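Local structure of Serine/threonine-protein kinase Tel1 (Chaetomium thermophilum, 6SKY) at residues A[1751-1762]-A[1827-1838]. The protein probably acts as an ATP-dependent serine/threonine kinase of the ATM family that senses DNA damage and activates checkpoint signalling. Numbering follows the deposited sequence.
Sequences VFSARALENPNW and WLNFTSEPAKEN
W1827 slots its indole into the bend of 1751-1762. With CG anti to its own carbonyl carbon (chi1 -72°), W1827 carries the indole beside its backbone N, and the ring's edge meets the carbonyls of 1751-1762: W1827 NE1 makes a weak hydrogen bond to S1753 O at 3.4 Å, nearly straight at 166°, while W1827 CZ2 approaches V1751 O in the ring plane. Over one face, L1757 CD1 makes a CH-pi contact 4.2 Å from the centroid of the five-membered ring of W1827. W1762 also turns its edge toward the face of W1827 in a T-shaped pair, planes at 81°. Tryptophan suits this place, being broad, apolar and yet able to donate a bond at its rim; an alanine here would probably leave the edge of W1762 and CD1 of L1757 facing a gap and S1753 O without this donor.

F1830 follows, its flat, apolar ring suited to lie against a guanidinium while its edge meets a carboxylate: F1830 CZ sits over one face of the R1755 guanidinium, 3.6 Å from R1755 CZ, the two planes clearly inclined. The carboxylate of E1758 comes in at the ring's edge, and E1758 OE1 forms a salt bridge with R1755 NH1 (3.2 Å), both groups gathered at the F1830 ring. OE2 of E1758 lies 3.1 Å from S1832 OG, and P1834 CG packs alongside that carboxylate. A1835, small enough for close approach, sets its methyl against E1758 CG and L1757 CD2. The short amide of N1838 closes the run, supplying an N-H where L1757 O needs one: N1838 ND2 donates to L1757 O at 2.6 Å from above the carbonyl plane, while N1838 CB packs against W1762 CE3.

This packing joins two interhelical connections in the alpha solenoid, away from the nucleotide and magnesium sites. L1842 of helix 1836-1849 touches L1757, W1762 and W1827; F1752 reaches helix 1815-1827, and V1751 packs on helix 1762-1771.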
loop_
_atom_site.group_PDB
_atom_site.type_symbol
_atom_site.label_atom_id
_atom_site.label_comp_id
_atom_site.label_asym_id
_atom_site.label_seq_id
_atom_site.Cartn_x
_atom_site.Cartn_y
_atom_site.Cartn_z
ATOM N N VAL A 1751 1.820 17.784 -62.571
ATOM C CA VAL A 1751 1.101 17.166 -61.466
ATOM C C VAL A 1751 1.955 16.113 -60.772
ATOM O O VAL A 1751 1.947 16.011 -59.544
ATOM C CB VAL A 1751 -0.230 16.590 -61.975
ATOM C CG1 VAL A 1751 -1.088 17.704 -62.506
ATOM C CG2 VAL A 1751 0.006 15.576 -63.061
ATOM N N PHE A 1752 2.721 15.332 -61.530
ATOM C CA PHE A 1752 3.495 14.240 -60.954
ATOM C C PHE A 1752 4.819 14.712 -60.382
ATOM O O PHE A 1752 5.865 14.138 -60.691
ATOM C CB PHE A 1752 3.765 13.163 -62.001
ATOM C CG PHE A 1752 2.588 12.299 -62.299
ATOM C CD1 PHE A 1752 2.080 11.451 -61.339
ATOM C CD2 PHE A 1752 2.001 12.316 -63.544
ATOM C CE1 PHE A 1752 1.000 10.646 -61.611
ATOM C CE2 PHE A 1752 0.921 11.515 -63.822
ATOM C CZ PHE A 1752 0.419 10.679 -62.853
ATOM N N SER A 1753 4.797 15.736 -59.537
ATOM C CA SER A 1753 6.033 16.227 -58.952
ATOM C C SER A 1753 5.703 16.948 -57.660
ATOM O O SER A 1753 4.594 17.449 -57.477
ATOM C CB SER A 1753 6.785 17.153 -59.910
ATOM O OG SER A 1753 6.019 18.302 -60.212
ATOM N N ALA A 1754 6.687 17.001 -56.769
ATOM C CA ALA A 1754 6.482 17.608 -55.469
ATOM C C ALA A 1754 6.122 19.083 -55.620
ATOM O O ALA A 1754 6.164 19.658 -56.708
ATOM C CB ALA A 1754 7.725 17.447 -54.601
ATOM N N ARG A 1755 5.708 19.679 -54.505
ATOM C CA ARG A 1755 5.282 21.073 -54.431
ATOM C C ARG A 1755 3.989 21.301 -55.199
ATOM O O ARG A 1755 3.377 22.367 -55.087
ATOM C CB ARG A 1755 6.376 22.013 -54.944
ATOM C CG ARG A 1755 7.556 22.124 -54.009
ATOM C CD ARG A 1755 7.115 22.664 -52.667
ATOM N NE ARG A 1755 8.029 22.284 -51.599
ATOM C CZ ARG A 1755 7.862 22.617 -50.324
ATOM N NH1 ARG A 1755 6.815 23.344 -49.961
ATOM N NH2 ARG A 1755 8.741 22.224 -49.412
ATOM N N ALA A 1756 3.545 20.297 -55.947
ATOM C CA ALA A 1756 2.225 20.321 -56.548
ATOM C C ALA A 1756 1.164 19.822 -55.594
ATOM O O ALA A 1756 -0.022 19.927 -55.904
ATOM C CB ALA A 1756 2.193 19.477 -57.821
ATOM N N LEU A 1757 1.565 19.279 -54.449
ATOM C CA LEU A 1757 0.605 18.867 -53.444
ATOM C C LEU A 1757 -0.033 20.049 -52.730
ATOM O O LEU A 1757 -1.016 19.857 -52.010
ATOM C CB LEU A 1757 1.286 17.949 -52.432
ATOM C CG LEU A 1757 0.391 16.979 -51.667
ATOM C CD1 LEU A 1757 0.014 15.819 -52.542
ATOM C CD2 LEU A 1757 1.084 16.500 -50.425
ATOM N N GLU A 1758 0.480 21.262 -52.925
ATOM C CA GLU A 1758 0.012 22.420 -52.182
ATOM C C GLU A 1758 -0.950 23.303 -52.957
ATOM O O GLU A 1758 -1.496 24.243 -52.372
ATOM C CB GLU A 1758 1.198 23.261 -51.718
ATOM C CG GLU A 1758 2.066 22.560 -50.709
ATOM C CD GLU A 1758 3.200 23.423 -50.223
ATOM O OE1 GLU A 1758 3.924 23.986 -51.070
ATOM O OE2 GLU A 1758 3.366 23.549 -48.992
ATOM N N ASN A 1759 -1.170 23.041 -54.241
ATOM C CA ASN A 1759 -2.220 23.954 -54.676
ATOM C C ASN A 1759 -3.587 23.298 -54.528
ATOM O O ASN A 1759 -3.720 22.091 -54.733
ATOM C CB ASN A 1759 -2.010 24.384 -56.124
ATOM C CG ASN A 1759 -1.829 23.218 -57.055
ATOM O OD1 ASN A 1759 -1.305 22.183 -56.664
ATOM N ND2 ASN A 1759 -2.259 23.379 -58.300
ATOM N N PRO A 1760 -4.613 24.068 -54.191
ATOM C CA PRO A 1760 -5.910 23.477 -53.841
ATOM C C PRO A 1760 -6.605 22.743 -54.973
ATOM O O PRO A 1760 -7.745 22.303 -54.808
ATOM C CB PRO A 1760 -6.730 24.692 -53.395
ATOM C CG PRO A 1760 -5.722 25.698 -52.995
ATOM C CD PRO A 1760 -4.589 25.516 -53.942
ATOM N N ASN A 1761 -5.956 22.612 -56.125
ATOM C CA ASN A 1761 -6.519 21.881 -57.251
ATOM C C ASN A 1761 -5.607 20.749 -57.697
ATOM O O ASN A 1761 -5.603 20.376 -58.866
ATOM C CB ASN A 1761 -6.806 22.821 -58.418
ATOM C CG ASN A 1761 -7.962 23.749 -58.143
ATOM O OD1 ASN A 1761 -7.783 24.955 -58.003
ATOM N ND2 ASN A 1761 -9.159 23.191 -58.067
ATOM N N TRP A 1762 -4.823 20.197 -56.773
ATOM C CA TRP A 1762 -3.964 19.071 -57.116
ATOM C C TRP A 1762 -4.791 17.867 -57.534
ATOM O O TRP A 1762 -4.498 17.213 -58.539
ATOM C CB TRP A 1762 -3.069 18.723 -55.931
ATOM C CG TRP A 1762 -2.362 17.418 -56.057
ATOM C CD1 TRP A 1762 -1.271 17.154 -56.812
ATOM C CD2 TRP A 1762 -2.689 16.200 -55.387
ATOM N NE1 TRP A 1762 -0.900 15.848 -56.665
ATOM C CE2 TRP A 1762 -1.759 15.242 -55.791
ATOM C CE3 TRP A 1762 -3.687 15.828 -54.487
ATOM C CZ2 TRP A 1762 -1.793 13.940 -55.332
ATOM C CZ3 TRP A 1762 -3.718 14.540 -54.036
ATOM C CH2 TRP A 1762 -2.780 13.611 -54.456
ATOM N N TRP A 1827 5.777 12.908 -51.992
ATOM C CA TRP A 1827 4.530 13.440 -51.460
ATOM C C TRP A 1827 4.286 13.032 -50.018
ATOM O O TRP A 1827 3.668 13.789 -49.266
ATOM C CB TRP A 1827 3.358 12.978 -52.310
ATOM C CG TRP A 1827 3.286 13.618 -53.627
ATOM C CD1 TRP A 1827 3.843 14.794 -53.994
ATOM C CD2 TRP A 1827 2.611 13.115 -54.776
ATOM N NE1 TRP A 1827 3.558 15.064 -55.304
ATOM C CE2 TRP A 1827 2.801 14.041 -55.807
ATOM C CE3 TRP A 1827 1.866 11.966 -55.032
ATOM C CZ2 TRP A 1827 2.275 13.858 -57.070
ATOM C CZ3 TRP A 1827 1.347 11.786 -56.283
ATOM C CH2 TRP A 1827 1.550 12.725 -57.287
ATOM N N LEU A 1828 4.731 11.845 -49.616
ATOM C CA LEU A 1828 4.465 11.393 -48.260
ATOM C C LEU A 1828 5.359 12.067 -47.237
ATOM O O LEU A 1828 4.991 12.127 -46.062
ATOM C CB LEU A 1828 4.613 9.877 -48.170
ATOM C CG LEU A 1828 3.566 9.054 -48.922
ATOM C CD1 LEU A 1828 3.857 7.589 -48.785
ATOM C CD2 LEU A 1828 2.172 9.358 -48.439
ATOM N N ASN A 1829 6.515 12.575 -47.647
ATOM C CA ASN A 1829 7.421 13.286 -46.748
ATOM C C ASN A 1829 7.218 14.792 -46.864
ATOM O O ASN A 1829 8.137 15.541 -47.170
ATOM C CB ASN A 1829 8.864 12.905 -47.053
ATOM C CG ASN A 1829 9.136 11.438 -46.836
ATOM O OD1 ASN A 1829 8.867 10.898 -45.765
ATOM N ND2 ASN A 1829 9.665 10.779 -47.854
ATOM N N PHE A 1830 5.995 15.244 -46.613
ATOM C CA PHE A 1830 5.605 16.622 -46.904
ATOM C C PHE A 1830 4.916 17.235 -45.694
ATOM O O PHE A 1830 3.706 17.083 -45.518
ATOM C CB PHE A 1830 4.700 16.674 -48.121
ATOM C CG PHE A 1830 4.942 17.853 -48.998
ATOM C CD1 PHE A 1830 5.742 17.742 -50.115
ATOM C CD2 PHE A 1830 4.375 19.075 -48.706
ATOM C CE1 PHE A 1830 5.969 18.821 -50.925
ATOM C CE2 PHE A 1830 4.599 20.160 -49.512
ATOM C CZ PHE A 1830 5.396 20.032 -50.623
ATOM N N THR A 1831 5.681 17.948 -44.877
ATOM C CA THR A 1831 5.152 18.627 -43.701
ATOM C C THR A 1831 4.751 20.040 -44.104
ATOM O O THR A 1831 5.612 20.895 -44.329
ATOM C CB THR A 1831 6.196 18.659 -42.589
ATOM O OG1 THR A 1831 6.875 17.399 -42.529
ATOM C CG2 THR A 1831 5.533 18.939 -41.250
ATOM N N SER A 1832 3.449 20.287 -44.205
ATOM C CA SER A 1832 2.962 21.592 -44.623
ATOM C C SER A 1832 1.514 21.734 -44.197
ATOM O O SER A 1832 0.791 20.744 -44.077
ATOM C CB SER A 1832 3.076 21.790 -46.136
ATOM O OG SER A 1832 4.422 21.942 -46.537
ATOM N N GLU A 1833 1.105 22.959 -43.959
ATOM C CA GLU A 1833 -0.293 23.190 -43.638
ATOM C C GLU A 1833 -1.165 23.233 -44.890
ATOM O O GLU A 1833 -2.266 22.671 -44.878
ATOM C CB GLU A 1833 -0.459 24.473 -42.830
ATOM C CG GLU A 1833 -1.811 24.563 -42.171
ATOM C CD GLU A 1833 -2.083 23.375 -41.276
ATOM O OE1 GLU A 1833 -1.142 22.926 -40.587
ATOM O OE2 GLU A 1833 -3.231 22.883 -41.268
ATOM N N PRO A 1834 -0.746 23.890 -45.979
ATOM C CA PRO A 1834 -1.566 23.846 -47.199
ATOM C C PRO A 1834 -1.599 22.486 -47.873
ATOM O O PRO A 1834 -2.446 22.275 -48.749
ATOM C CB PRO A 1834 -0.902 24.891 -48.101
ATOM C CG PRO A 1834 0.490 24.959 -47.620
ATOM C CD PRO A 1834 0.384 24.822 -46.144
ATOM N N ALA A 1835 -0.720 21.561 -47.501
ATOM C CA ALA A 1835 -0.654 20.257 -48.140
ATOM C C ALA A 1835 -1.286 19.151 -47.314
ATOM O O ALA A 1835 -1.305 18.005 -47.760
ATOM C CB ALA A 1835 0.798 19.894 -48.444
ATOM N N LYS A 1836 -1.808 19.458 -46.129
ATOM C CA LYS A 1836 -2.351 18.412 -45.272
ATOM C C LYS A 1836 -3.625 17.813 -45.856
ATOM O O LYS A 1836 -3.852 16.600 -45.758
ATOM C CB LYS A 1836 -2.608 18.972 -43.877
ATOM C CG LYS A 1836 -3.295 18.004 -42.944
ATOM C CD LYS A 1836 -3.522 18.587 -41.562
ATOM C CE LYS A 1836 -4.564 17.766 -40.814
ATOM N NZ LYS A 1836 -4.743 18.169 -39.393
ATOM N N GLU A 1837 -4.458 18.636 -46.485
ATOM C CA GLU A 1837 -5.747 18.165 -46.966
ATOM C C GLU A 1837 -5.644 17.314 -48.222
ATOM O O GLU A 1837 -6.562 16.542 -48.500
ATOM C CB GLU A 1837 -6.671 19.351 -47.220
ATOM C CG GLU A 1837 -8.134 18.990 -47.228
ATOM C CD GLU A 1837 -8.558 18.259 -45.969
ATOM O OE1 GLU A 1837 -8.175 18.694 -44.863
ATOM O OE2 GLU A 1837 -9.272 17.239 -46.085
ATOM N N ASN A 1838 -4.566 17.443 -48.992
ATOM C CA ASN A 1838 -4.306 16.522 -50.089
ATOM C C ASN A 1838 -3.582 15.275 -49.625
ATOM O O ASN A 1838 -3.740 14.206 -50.222
ATOM C CB ASN A 1838 -3.469 17.198 -51.174
ATOM C CG ASN A 1838 -4.212 18.295 -51.892
ATOM O OD1 ASN A 1838 -5.434 18.298 -51.956
ATOM N ND2 ASN A 1838 -3.467 19.233 -52.452
#